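Local coordinates for protein alpha-ketoglutarate-dependent 2,4-dichlorophenoxyacetate dioxygenase (Bradyrhizobium diazoefficiens, PDB 5BKE) that probably catalyses the 2-oxoglutarate-dependent oxidation of aryloxyalkanoate herbicides as a metal-dependent dioxygenase of the TfdA family, here holding manganese and N-oxalylglycine, at residues 23-26 with 27-31; 48-52 with 53-57; 58-62 with 63-67; 152-155 with 156-160; 222-225 with 226-230. All blocks are in the same frame, centred on the assembly; numbering follows the deposited sequence.

Interaction 1. Residues 23-26 with 27-31; sequences KPLT and PGEAR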
loop_
_atom_site.group_PDB
_atom_site.type_symbol
_atom_site.label_atom_id
_atom_site.label_comp_id
_atom_site.label_asym_id
_atom_site.label_seq_id
_atom_site.Cartn_x
_atom_site.Cartn_y
_atom_site.Cartn_z
ATOM N N LYS C 23 34.223 -5.751 -39.011
ATOM C CA LYS C 23 34.724 -7.072 -38.656
ATOM C C LYS C 23 33.602 -8.002 -38.158
ATOM O O LYS C 23 32.608 -7.514 -37.596
ATOM C CB LYS C 23 35.804 -6.939 -37.567
ATOM C CG LYS C 23 37.093 -6.273 -38.015
ATOM C CD LYS C 23 37.878 -7.159 -38.981
ATOM C CE LYS C 23 38.936 -6.363 -39.728
ATOM N NZ LYS C 23 39.978 -5.849 -38.801
ATOM N N PRO C 24 33.761 -9.339 -38.342
ATOM C CA PRO C 24 32.787 -10.292 -37.801
ATOM C C PRO C 24 32.590 -10.155 -36.290
ATOM O O PRO C 24 33.534 -9.779 -35.559
ATOM C CB PRO C 24 33.418 -11.647 -38.115
ATOM C CG PRO C 24 34.230 -11.403 -39.344
ATOM C CD PRO C 24 34.795 -10.025 -39.148
ATOM N N LEU C 25 31.369 -10.440 -35.838
ATOM C CA LEU C 25 31.070 -10.527 -34.407
ATOM C C LEU C 25 31.304 -11.939 -33.877
ATOM O O LEU C 25 31.247 -12.921 -34.638
ATOM C CB LEU C 25 29.636 -10.068 -34.113
ATOM C CG LEU C 25 29.117 -8.692 -34.568
ATOM C CD1 LEU C 25 27.817 -8.373 -33.842
ATOM C CD2 LEU C 25 30.119 -7.560 -34.359
ATOM N N THR C 26 31.600 -12.034 -32.575
ATOM C CA THR C 26 31.636 -13.313 -31.855
ATOM C C THR C 26 30.176 -13.764 -31.614
ATOM O O THR C 26 29.262 -12.936 -31.709
ATOM C CB THR C 26 32.365 -13.196 -30.480
ATOM O OG1 THR C 26 31.659 -12.285 -29.623
ATOM C CG2 THR C 26 33.816 -12.744 -30.641
ATOM N N PRO C 27 29.945 -15.060 -31.295
ATOM C CA PRO C 27 28.574 -15.465 -30.940
ATOM C C PRO C 27 27.960 -14.619 -29.810
ATOM O O PRO C 27 26.829 -14.146 -29.944
ATOM C CB PRO C 27 28.745 -16.924 -30.491
ATOM C CG PRO C 27 29.935 -17.402 -31.238
ATOM C CD PRO C 27 30.850 -16.224 -31.388
ATOM N N GLY C 28 28.720 -14.427 -28.731
ATOM C CA GLY C 28 28.333 -13.579 -27.582
ATOM C C GLY C 28 27.944 -12.161 -27.963
ATOM O O GLY C 28 26.902 -11.668 -27.527
ATOM N N GLU C 29 28.758 -11.514 -28.795
ATOM C CA GLU C 29 28.453 -10.151 -29.260
ATOM C C GLU C 29 27.135 -10.078 -30.057
ATOM O O GLU C 29 26.341 -9.128 -29.891
ATOM C CB GLU C 29 29.614 -9.563 -30.081
ATOM C CG GLU C 29 30.817 -9.070 -29.273
ATOM C CD GLU C 29 32.126 -9.030 -30.075
ATOM O OE1 GLU C 29 32.097 -9.171 -31.323
ATOM O OE2 GLU C 29 33.208 -8.864 -29.459
ATOM N N ALA C 30 26.901 -11.073 -30.912
ATOM C CA ALA C 30 25.671 -11.119 -31.732
ATOM C C ALA C 30 24.441 -11.309 -30.843
ATOM O O ALA C 30 23.418 -10.648 -31.035
ATOM C CB ALA C 30 25.760 -12.214 -32.803
ATOM N N ARG C 31 24.576 -12.202 -29.862
ATOM C CA ARG C 31 23.566 -12.444 -28.828
ATOM C C ARG C 31 23.242 -11.144 -28.055
ATOM O O ARG C 31 22.071 -10.790 -27.893
ATOM C CB ARG C 31 24.072 -13.544 -27.890
ATOM C CG ARG C 31 23.007 -14.489 -27.361
ATOM C CD ARG C 31 23.507 -15.936 -27.217
ATOM N NE ARG C 31 24.759 -16.018 -26.457
ATOM C CZ ARG C 31 25.894 -16.592 -26.881
ATOM N NH1 ARG C 31 25.966 -17.208 -28.065
ATOM N NH2 ARG C 31 26.967 -16.574 -26.092
#

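Interaction 2. Residues 48-52 with 53-57; sequences QDITD and EQQMA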
loop_
_atom_site.group_PDB
_atom_site.type_symbol
_atom_site.label_atom_id
_atom_site.label_comp_id
_atom_site.label_asym_id
_atom_site.label_seq_id
_atom_site.Cartn_x
_atom_site.Cartn_y
_atom_site.Cartn_z
ATOM N N GLN C 48 30.921 3.991 -38.161
ATOM C CA GLN C 48 30.954 2.651 -38.735
ATOM C C GLN C 48 31.121 2.762 -40.244
ATOM O O GLN C 48 30.150 2.674 -40.999
ATOM C CB GLN C 48 29.717 1.841 -38.330
ATOM C CG GLN C 48 29.542 1.645 -36.826
ATOM C CD GLN C 48 30.666 0.873 -36.147
ATOM O OE1 GLN C 48 31.344 0.049 -36.761
ATOM N NE2 GLN C 48 30.864 1.139 -34.856
ATOM N N ASP C 49 32.370 2.998 -40.650
ATOM C CA ASP C 49 32.758 3.189 -42.047
ATOM C C ASP C 49 32.819 1.821 -42.716
ATOM O O ASP C 49 33.880 1.186 -42.802
ATOM C CB ASP C 49 34.112 3.912 -42.120
ATOM C CG ASP C 49 34.532 4.282 -43.545
ATOM O OD1 ASP C 49 33.782 4.043 -44.518
ATOM O OD2 ASP C 49 35.645 4.834 -43.681
ATOM N N ILE C 50 31.662 1.373 -43.182
ATOM C CA ILE C 50 31.495 -0.009 -43.635
ATOM C C ILE C 50 31.181 -0.078 -45.138
ATOM O O ILE C 50 30.657 0.883 -45.711
ATOM C CB ILE C 50 30.409 -0.737 -42.801
ATOM C CG1 ILE C 50 29.087 0.067 -42.818
ATOM C CG2 ILE C 50 30.928 -1.014 -41.383
ATOM C CD1 ILE C 50 27.927 -0.583 -42.098
ATOM N N THR C 51 31.536 -1.199 -45.761
ATOM C CA THR C 51 31.115 -1.517 -47.134
ATOM C C THR C 51 29.707 -2.129 -47.112
ATOM O O THR C 51 29.226 -2.548 -46.062
ATOM C CB THR C 51 32.078 -2.512 -47.814
ATOM O OG1 THR C 51 32.063 -3.749 -47.097
ATOM C CG2 THR C 51 33.513 -1.970 -47.864
ATOM N N ASP C 52 29.058 -2.180 -48.269
ATOM C CA ASP C 52 27.763 -2.841 -48.418
ATOM C C ASP C 52 27.803 -4.287 -47.937
ATOM O O ASP C 52 26.916 -4.725 -47.208
ATOM C CB ASP C 52 27.305 -2.795 -49.879
ATOM C CG ASP C 52 26.810 -1.424 -50.301
ATOM O OD1 ASP C 52 26.994 -0.433 -49.545
ATOM O OD2 ASP C 52 26.227 -1.330 -51.398
ATOM N N GLU C 53 28.851 -5.006 -48.320
ATOM C CA GLU C 53 29.050 -6.386 -47.888
ATOM C C GLU C 53 29.254 -6.533 -46.373
ATOM O O GLU C 53 28.682 -7.447 -45.760
ATOM C CB GLU C 53 30.191 -7.042 -48.669
ATOM C CG GLU C 53 29.834 -7.299 -50.135
ATOM C CD GLU C 53 30.930 -7.996 -50.940
ATOM O OE1 GLU C 53 32.132 -7.875 -50.600
ATOM O OE2 GLU C 53 30.579 -8.671 -51.937
ATOM N N GLN C 54 30.054 -5.646 -45.777
ATOM C CA GLN C 54 30.301 -5.689 -44.329
ATOM C C GLN C 54 29.000 -5.425 -43.551
ATOM O O GLN C 54 28.734 -6.086 -42.543
ATOM C CB GLN C 54 31.413 -4.715 -43.918
ATOM C CG GLN C 54 32.826 -5.182 -44.252
ATOM C CD GLN C 54 33.847 -4.041 -44.288
ATOM O OE1 GLN C 54 33.488 -2.860 -44.256
ATOM N NE2 GLN C 54 35.121 -4.394 -44.366
ATOM N N GLN C 55 28.195 -4.492 -44.059
ATOM C CA GLN C 55 26.896 -4.141 -43.486
ATOM C C GLN C 55 25.920 -5.314 -43.497
ATOM O O GLN C 55 25.243 -5.567 -42.492
ATOM C CB GLN C 55 26.296 -2.940 -44.230
ATOM C CG GLN C 55 24.993 -2.391 -43.657
ATOM C CD GLN C 55 24.486 -1.179 -44.415
ATOM O OE1 GLN C 55 25.258 -0.476 -45.071
ATOM N NE2 GLN C 55 23.182 -0.915 -44.321
ATOM N N MET C 56 25.851 -6.019 -44.631
ATOM C CA MET C 56 24.939 -7.146 -44.781
ATOM C C MET C 56 25.390 -8.328 -43.924
ATOM O O MET C 56 24.555 -8.990 -43.289
ATOM C CB MET C 56 24.770 -7.526 -46.262
ATOM C CG MET C 56 23.895 -8.748 -46.529
ATOM S SD MET C 56 22.194 -8.582 -45.938
ATOM C CE MET C 56 21.492 -7.463 -47.152
ATOM N N ALA C 57 26.700 -8.577 -43.888
ATOM C CA ALA C 57 27.269 -9.610 -43.014
ATOM C C ALA C 57 26.893 -9.393 -41.533
ATOM O O ALA C 57 26.598 -10.360 -40.813
ATOM C CB ALA C 57 28.784 -9.707 -43.186
HETATM O O HOH W 1 35.154 -0.661 -44.450
#

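Interaction 3. Residues 58-62 with 63-67; sequences FALNF and GQRED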
loop_
_atom_site.group_PDB
_atom_site.type_symbol
_atom_site.label_atom_id
_atom_site.label_comp_id
_atom_site.label_asym_id
_atom_site.label_seq_id
_atom_site.Cartn_x
_atom_site.Cartn_y
_atom_site.Cartn_z
ATOM N N PHE C 58 26.895 -8.126 -41.103
ATOM C CA PHE C 58 26.464 -7.756 -39.761
ATOM C C PHE C 58 24.993 -8.131 -39.581
ATOM O O PHE C 58 24.649 -8.812 -38.623
ATOM C CB PHE C 58 26.714 -6.254 -39.482
ATOM C CG PHE C 58 26.145 -5.758 -38.149
ATOM C CD1 PHE C 58 26.441 -6.401 -36.939
ATOM C CD2 PHE C 58 25.337 -4.628 -38.108
ATOM C CE1 PHE C 58 25.909 -5.935 -35.731
ATOM C CE2 PHE C 58 24.810 -4.154 -36.901
ATOM C CZ PHE C 58 25.099 -4.810 -35.713
ATOM N N ALA C 59 24.149 -7.710 -40.521
ATOM C CA ALA C 59 22.711 -7.999 -40.490
ATOM C C ALA C 59 22.392 -9.491 -40.456
ATOM O O ALA C 59 21.435 -9.897 -39.805
ATOM C CB ALA C 59 22.007 -7.335 -41.661
ATOM N N LEU C 60 23.204 -10.301 -41.132
ATOM C CA LEU C 60 22.943 -11.752 -41.247
ATOM C C LEU C 60 23.142 -12.583 -39.969
ATOM O O LEU C 60 22.670 -13.724 -39.904
ATOM C CB LEU C 60 23.689 -12.369 -42.449
ATOM C CG LEU C 60 23.121 -12.020 -43.834
ATOM C CD1 LEU C 60 24.096 -12.420 -44.946
ATOM C CD2 LEU C 60 21.728 -12.616 -44.076
ATOM N N ASN C 61 23.807 -12.001 -38.955
ATOM C CA ASN C 61 23.826 -12.543 -37.574
ATOM C C ASN C 61 22.420 -12.778 -37.014
ATOM O O ASN C 61 22.221 -13.669 -36.174
ATOM C CB ASN C 61 24.533 -11.567 -36.621
ATOM C CG ASN C 61 26.038 -11.560 -36.799
ATOM O OD1 ASN C 61 26.737 -12.456 -36.315
ATOM N ND2 ASN C 61 26.545 -10.549 -37.498
ATOM N N PHE C 62 21.469 -11.986 -37.507
ATOM C CA PHE C 62 20.134 -11.840 -36.935
ATOM C C PHE C 62 19.021 -12.484 -37.767
ATOM O O PHE C 62 17.837 -12.335 -37.452
ATOM C CB PHE C 62 19.857 -10.342 -36.696
ATOM C CG PHE C 62 20.991 -9.630 -36.003
ATOM C CD1 PHE C 62 21.402 -10.018 -34.721
ATOM C CD2 PHE C 62 21.668 -8.581 -36.637
ATOM C CE1 PHE C 62 22.455 -9.375 -34.084
ATOM C CE2 PHE C 62 22.726 -7.932 -36.001
ATOM C CZ PHE C 62 23.117 -8.330 -34.727
ATOM N N GLY C 63 19.406 -13.209 -38.817
ATOM C CA GLY C 63 18.456 -13.969 -39.625
ATOM C C GLY C 63 18.922 -14.114 -41.049
ATOM O O GLY C 63 20.097 -14.402 -41.296
ATOM N N GLN C 64 17.987 -13.902 -41.973
ATOM C CA GLN C 64 18.230 -14.001 -43.410
ATOM C C GLN C 64 17.814 -12.703 -44.096
ATOM O O GLN C 64 17.027 -11.938 -43.538
ATOM C CB GLN C 64 17.472 -15.199 -43.997
ATOM C CG GLN C 64 17.927 -16.544 -43.443
ATOM C CD GLN C 64 17.315 -17.735 -44.160
ATOM O OE1 GLN C 64 16.394 -18.361 -43.644
ATOM N NE2 GLN C 64 17.830 -18.059 -45.356
ATOM N N ARG C 65 18.350 -12.454 -45.292
ATOM C CA ARG C 65 17.922 -11.341 -46.151
ATOM C C ARG C 65 16.429 -11.417 -46.445
ATOM O O ARG C 65 15.906 -12.495 -46.765
ATOM C CB ARG C 65 18.624 -11.397 -47.520
ATOM C CG ARG C 65 20.052 -10.887 -47.596
ATOM C CD ARG C 65 20.667 -11.250 -48.957
ATOM N NE ARG C 65 22.134 -11.405 -48.942
ATOM C CZ ARG C 65 22.783 -12.494 -48.527
ATOM N NH1 ARG C 65 22.120 -13.552 -48.060
ATOM N NH2 ARG C 65 24.112 -12.519 -48.554
ATOM N N GLU C 66 15.751 -10.277 -46.349
ATOM C CA GLU C 66 14.419 -10.145 -46.912
ATOM C C GLU C 66 14.512 -10.026 -48.437
ATOM O O GLU C 66 15.279 -9.207 -48.963
ATOM C CB GLU C 66 13.672 -8.939 -46.338
ATOM C CG GLU C 66 12.175 -9.003 -46.606
ATOM C CD GLU C 66 11.397 -7.808 -46.076
ATOM O OE1 GLU C 66 11.581 -6.678 -46.591
ATOM O OE2 GLU C 66 10.569 -8.013 -45.161
ATOM N N ASP C 67 13.727 -10.852 -49.128
ATOM C CA ASP C 67 13.539 -10.747 -50.577
ATOM C C ASP C 67 12.934 -9.381 -50.954
ATOM O O ASP C 67 11.800 -9.061 -50.588
ATOM C CB ASP C 67 12.676 -11.909 -51.084
ATOM C CG ASP C 67 12.634 -12.012 -52.614
ATOM O OD1 ASP C 67 13.212 -11.164 -53.340
ATOM O OD2 ASP C 67 12.005 -12.975 -53.095
#

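Interaction 4. Residues 152-155 with 156-160; sequences DALD and DETKA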
loop_
_atom_site.group_PDB
_atom_site.type_symbol
_atom_site.label_atom_id
_atom_site.label_comp_id
_atom_site.label_asym_id
_atom_site.label_seq_id
_atom_site.Cartn_x
_atom_site.Cartn_y
_atom_site.Cartn_z
ATOM N N ASP C 152 0.991 1.075 -24.222
ATOM C CA ASP C 152 0.802 1.054 -22.771
ATOM C C ASP C 152 0.013 2.244 -22.230
ATOM O O ASP C 152 -0.739 2.096 -21.268
ATOM C CB ASP C 152 2.145 0.951 -22.054
ATOM C CG ASP C 152 2.812 -0.395 -22.252
ATOM O OD1 ASP C 152 2.120 -1.405 -22.543
ATOM O OD2 ASP C 152 4.050 -0.437 -22.107
ATOM N N ALA C 153 0.192 3.396 -22.880
ATOM C CA ALA C 153 -0.389 4.675 -22.487
ATOM C C ALA C 153 -1.861 4.817 -22.853
ATOM O O ALA C 153 -2.501 5.789 -22.459
ATOM C CB ALA C 153 0.415 5.820 -23.092
ATOM N N LEU C 154 -2.393 3.872 -23.622
ATOM C CA LEU C 154 -3.808 3.896 -23.997
ATOM C C LEU C 154 -4.670 3.502 -22.793
ATOM O O LEU C 154 -4.191 2.819 -21.883
ATOM C CB LEU C 154 -4.081 2.964 -25.190
ATOM C CG LEU C 154 -3.484 3.234 -26.580
ATOM C CD1 LEU C 154 -3.697 2.023 -27.483
ATOM C CD2 LEU C 154 -4.062 4.487 -27.240
ATOM N N ASP C 155 -5.927 3.943 -22.781
ATOM C CA ASP C 155 -6.865 3.540 -21.726
ATOM C C ASP C 155 -7.476 2.170 -22.026
ATOM O O ASP C 155 -7.390 1.685 -23.162
ATOM C CB ASP C 155 -7.950 4.603 -21.501
ATOM C CG ASP C 155 -8.767 4.890 -22.747
ATOM O OD1 ASP C 155 -9.492 3.991 -23.236
ATOM O OD2 ASP C 155 -8.694 6.035 -23.233
ATOM N N ASP C 156 -8.094 1.571 -21.003
ATOM C CA ASP C 156 -8.691 0.226 -21.067
ATOM C C ASP C 156 -9.693 0.043 -22.202
ATOM O O ASP C 156 -9.660 -0.972 -22.893
ATOM C CB ASP C 156 -9.366 -0.129 -19.731
ATOM C CG ASP C 156 -8.414 -0.045 -18.547
ATOM O OD1 ASP C 156 -7.425 -0.813 -18.515
ATOM O OD2 ASP C 156 -8.657 0.793 -17.647
ATOM N N GLU C 157 -10.569 1.034 -22.376
ATOM C CA GLU C 157 -11.631 1.011 -23.386
ATOM C C GLU C 157 -11.053 0.952 -24.799
ATOM O O GLU C 157 -11.550 0.198 -25.634
ATOM C CB GLU C 157 -12.573 2.221 -23.252
ATOM C CG GLU C 157 -13.223 2.401 -21.883
ATOM C CD GLU C 157 -12.489 3.402 -20.998
ATOM O OE1 GLU C 157 -12.702 4.623 -21.179
ATOM O OE2 GLU C 157 -11.710 2.976 -20.113
ATOM N N THR C 158 -10.006 1.746 -25.044
ATOM C CA THR C 158 -9.268 1.743 -26.312
ATOM C C THR C 158 -8.583 0.386 -26.535
ATOM O O THR C 158 -8.769 -0.237 -27.589
ATOM C CB THR C 158 -8.247 2.911 -26.390
ATOM O OG1 THR C 158 -8.908 4.147 -26.098
ATOM C CG2 THR C 158 -7.620 3.015 -27.787
ATOM N N LYS C 159 -7.831 -0.070 -25.529
ATOM C CA LYS C 159 -7.161 -1.373 -25.561
ATOM C C LYS C 159 -8.121 -2.528 -25.857
ATOM O O LYS C 159 -7.792 -3.422 -26.646
ATOM C CB LYS C 159 -6.397 -1.634 -24.259
ATOM C CG LYS C 159 -5.140 -0.803 -24.108
ATOM C CD LYS C 159 -4.380 -1.181 -22.855
ATOM C CE LYS C 159 -3.261 -0.179 -22.645
ATOM N NZ LYS C 159 -2.598 -0.260 -21.320
ATOM N N ALA C 160 -9.304 -2.491 -25.238
ATOM C CA ALA C 160 -10.336 -3.511 -25.449
ATOM C C ALA C 160 -10.964 -3.406 -26.847
ATOM O O ALA C 160 -11.278 -4.430 -27.451
ATOM C CB ALA C 160 -11.406 -3.440 -24.361
HETATM O O HOH W 2 -0.468 -2.070 -21.397
HETATM O O HOH W 3 -5.654 0.927 -19.663
#

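Interaction 5. Residues 222-225 with 226-230; sequences MSVP and EGRLL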
loop_
_atom_site.group_PDB
_atom_site.type_symbol
_atom_site.label_atom_id
_atom_site.label_comp_id
_atom_site.label_asym_id
_atom_site.label_seq_id
_atom_site.Cartn_x
_atom_site.Cartn_y
_atom_site.Cartn_z
ATOM N N MET C 222 -14.392 -2.545 -40.148
ATOM C CA MET C 222 -15.003 -1.214 -40.070
ATOM C C MET C 222 -15.176 -0.583 -41.453
ATOM O O MET C 222 -14.572 -1.034 -42.431
ATOM C CB MET C 222 -14.166 -0.289 -39.167
ATOM C CG MET C 222 -14.063 -0.739 -37.717
ATOM S SD MET C 222 -12.802 0.142 -36.771
ATOM C CE MET C 222 -13.593 1.727 -36.479
ATOM N N SER C 223 -16.007 0.459 -41.515
ATOM C CA SER C 223 -16.103 1.331 -42.681
ATOM C C SER C 223 -14.776 2.066 -42.867
ATOM O O SER C 223 -14.090 2.386 -41.874
ATOM C CB SER C 223 -17.229 2.344 -42.506
ATOM O OG SER C 223 -16.814 3.432 -41.692
ATOM N N VAL C 224 -14.427 2.329 -44.130
ATOM C CA VAL C 224 -13.166 2.999 -44.468
ATOM C C VAL C 224 -13.033 4.353 -43.726
ATOM O O VAL C 224 -11.989 4.586 -43.121
ATOM C CB VAL C 224 -12.912 3.110 -46.008
ATOM C CG1 VAL C 224 -11.520 3.662 -46.305
ATOM C CG2 VAL C 224 -13.078 1.756 -46.696
ATOM N N PRO C 225 -14.090 5.216 -43.731
ATOM C CA PRO C 225 -14.002 6.459 -42.943
ATOM C C PRO C 225 -13.714 6.265 -41.447
ATOM O O PRO C 225 -12.775 6.876 -40.940
ATOM C CB PRO C 225 -15.371 7.119 -43.159
ATOM C CG PRO C 225 -15.820 6.610 -44.480
ATOM C CD PRO C 225 -15.328 5.194 -44.544
ATOM N N GLU C 226 -14.490 5.415 -40.769
ATOM C CA GLU C 226 -14.311 5.173 -39.325
ATOM C C GLU C 226 -12.955 4.562 -38.996
ATOM O O GLU C 226 -12.269 5.039 -38.092
ATOM C CB GLU C 226 -15.445 4.320 -38.750
ATOM C CG GLU C 226 -16.501 5.131 -38.003
ATOM C CD GLU C 226 -17.936 4.834 -38.438
ATOM O OE1 GLU C 226 -18.188 3.883 -39.223
ATOM O OE2 GLU C 226 -18.830 5.581 -37.989
ATOM N N GLY C 227 -12.569 3.534 -39.753
ATOM C CA GLY C 227 -11.290 2.850 -39.555
ATOM C C GLY C 227 -10.114 3.796 -39.687
ATOM O O GLY C 227 -9.217 3.806 -38.840
ATOM N N ARG C 228 -10.138 4.619 -40.736
ATOM C CA ARG C 228 -9.070 5.590 -40.980
ATOM C C ARG C 228 -8.970 6.651 -39.886
ATOM O O ARG C 228 -7.857 7.031 -39.488
ATOM C CB ARG C 228 -9.226 6.228 -42.349
ATOM C CG ARG C 228 -8.850 5.280 -43.462
ATOM C CD ARG C 228 -8.679 6.015 -44.771
ATOM N NE ARG C 228 -8.143 5.114 -45.784
ATOM C CZ ARG C 228 -7.986 5.418 -47.068
ATOM N NH1 ARG C 228 -8.323 6.622 -47.526
ATOM N NH2 ARG C 228 -7.484 4.509 -47.900
ATOM N N LEU C 229 -10.127 7.107 -39.397
ATOM C CA LEU C 229 -10.182 8.046 -38.275
ATOM C C LEU C 229 -9.538 7.463 -37.017
ATOM O O LEU C 229 -8.724 8.135 -36.370
ATOM C CB LEU C 229 -11.604 8.551 -38.017
ATOM C CG LEU C 229 -12.140 9.598 -39.012
ATOM C CD1 LEU C 229 -13.604 9.909 -38.727
ATOM C CD2 LEU C 229 -11.310 10.881 -39.042
ATOM N N LEU C 230 -9.870 6.207 -36.710
ATOM C CA LEU C 230 -9.248 5.489 -35.595
ATOM C C LEU C 230 -7.725 5.389 -35.748
ATOM O O LEU C 230 -6.965 5.715 -34.808
ATOM C CB LEU C 230 -9.876 4.103 -35.415
ATOM C CG LEU C 230 -9.399 3.228 -34.243
ATOM C CD1 LEU C 230 -9.511 3.952 -32.900
ATOM C CD2 LEU C 230 -10.196 1.931 -34.234
HETATM O O HOH W 4 -17.582 1.271 -38.873
#

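Interaction 1. Residues 23-26 with 27-31
Thr26 OG1 receives the backbone N-H of Glu29 at 3.1 Å, with the N-H pointing at the hydroxyl to within about twenty degrees of straight. The bond is returned by the glutamate: Thr26 N donates to Glu29 OE1 at 3.2 Å, nearly straight at 168°, and approaches from above the carboxylate plane. The two reciprocal bonds make a capping box, with Thr26 as the N-cap of the helix that opens at Pro27. The threonine hydroxyl can serve because OG1 stands between its own backbone N and carbonyl carbon (chi1 62°), which turns it into the first turn. Glu29 runs out extended beyond CG and carries its carboxylate back across Thr26, its CD lying 3.3 Å from Thr26 OG1. A negative group at this end of the helix would probably be favoured by the helix dipole. The backbone adds the first helical bond, from Ala30 N to Thr26 O, also 3.1 Å long. Before the cap, Leu25 meets Glu29 through CA and CB, its CA 3.5 Å from Glu29 OE1, while its CD1 reaches 4.1 Å from Ala30 CA. This cap lies at the surface, where the loop after strand 14-17 turns into helix 27-40; Glu29 also rests on Leu19 of that loop, and Ala30 touches Asn61, near the end of helix 52-59.

Interaction 2. Residues 48-52 with 53-57
Thr51 and Gln54 hold each other in a capping box at the start of helix 52-59. Thr51 places OG1 between its backbone N and carbonyl carbon (chi1 63°), where it accepts from Gln54 N at 3.1 Å. Gln54 sets CG opposite its carbonyl carbon (chi1 -76°) and continues extended, which brings OE1 back to Thr51 N at 3.0 Å; that N-H comes in tilted 33° from the carbonyl plane. The same OE1 accepts from a water, 2.8 Å away, that also donates to Asp49 O. Thr51 CG2 lies 3.7 Å from Gln54 OE1. On the inner side Ile50 sends CD1 across Gln55 at about a right angle, 3.6 Å from its CB, and the two share contacts with Ser131 and Leu254. The amide of Gln55 turns inward to Arg133 and Arg278 O. An alanine in place of Gln54 would probably leave Thr51 N and the bridging water without their acceptor and set the loop before the helix freer to move. The cap thus closes the helix start with a neutral amide, while the carboxylate of Asp52, in the same turn, forms salt bridges with Arg133, just past strand 127-132, and Arg278 of strand 276-281.

Interaction 3. Residues 58-62 with 63-67
Leu60 lies against Arg65 where helix 52-59 gives way to the following loop. Along the segment, Phe58 comes first: its carbonyl O takes the side-chain amide of Asn61, whose ND2 donates at 2.8 Å with the oxygen close to the amide plane. One face of the Phe58 ring meets the rim of Phe62 through CE2, while its other neighbours include Leu129, Leu254 and Met256. Ala59 O then accepts from Phe62 N at 3.1 Å. Leu60 does most of the touching across the turn. With CG opposite its carbonyl carbon (chi1 -73°), it sends CD2 to within 3.6 Å of Arg65 N and puts CD1 over one face of the guanidinium, displaced toward its rim and 3.6 Å from Arg65 NH2. Leu60 O accepts a weak bond from Gly63 N, 3.5 Å long. Asn61 lays its CB over the centre of the Phe62 ring, at whose edge Phe58 CE1 lies in plane. Phe62 packs on Val33, Glu34 and Met256. Gly63 has phi 151° and psi -136°, angles at which a CB would clash with Phe62 O. This extended glycine lets the chain leave the C-terminal end of helix 52-59 for the loop toward strand 86-87.

Interaction 4. Residues 152-155 with 156-160
After helix 147-152 the backbone passes through an extended Leu154 and Asp155 and then enters helix 156-162, where Lys159 N closes the first turn on Asp155 O at 3.0 Å, almost straight. Asp155 is the N-cap: its OD1 takes both Thr158 N and Thr158 OG1, each at 2.9 Å, from the same face of the carboxylate. The carboxylate stands there because CG lies between the backbone N and the carbonyl carbon (chi1 59°). Leu154 CD2 meets Thr158 CG2 at 3.9 Å. Lys159 stretches out fully past Leu154, its CE 3.2 Å from Leu154 O, and NZ donates to Asp152 O at 3.0 Å from above the carbonyl plane. A water links NZ to Asp152 OD1; Asp152 OD2 is salt-bridged to Arg207. An alanine at Lys159 would probably leave both Asp152 O and that water without the ammonium donor they share. The turn joins two short helices at the surface, Leu154 packing on Leu234 and His237 of helix 224-238.

Interaction 5. Residues 222-225 with 226-230
Ser223 OG and Glu226 OE1 make the 2.9 Å hydrogen bond at the start of helix 224-238, the hydroxyl donating from above the carboxylate plane. The same OG accepts from Glu226 N at 3.2 Å, its place between backbone N and carbonyl carbon (chi1 80°) turning it toward that amide. A water joins Ser223 N to Glu226 OE1, 2.7 Å from the latter. Ser223 is thus the N-cap of the helix, and Gly227 N, Arg228 N and Leu229 N follow with the first main-chain bonds, to Ser223 O, Val224 O and Pro225 O. Val224 and Arg228 run alongside each other, one helical turn apart, Val224 CG1 lying over one face of the guanidinium and 3.7 Å from Arg228 NE. That guanidinium is bonded to Gly217 O and to Ser177 O of a neighbouring subunit. On the other flank Met222, bent at its last torsion, brings CE 3.8 Å from Glu226 C and SD 4.1 Å from Leu230 CD2, crossing Leu230 at about a right angle; Leu230 also packs on Ile219.

How the interactions relate
Four of the five contacts cap helix starts. Interactions 1 and 2 use threonine with a glutamate or glutamine in a capping box, interaction 4 an aspartate that receives two donors, and interaction 5 a serine bonded to a glutamate. Interaction 3 instead ends helix 52-59, whose start is interaction 2, and relies on leucine packing, a side-chain amide hydrogen bond and a glycine. Interactions 1 and 4 are surface contacts; the other three are partly buried. Interactions 1 and 3 touch, as Leu25 CD1 meets Phe58 CE1 at 3.6 Å, and Met56 of interaction 2 packs on Arg65. Interactions 4 and 5, with centres about 18 Å apart, lie far from these.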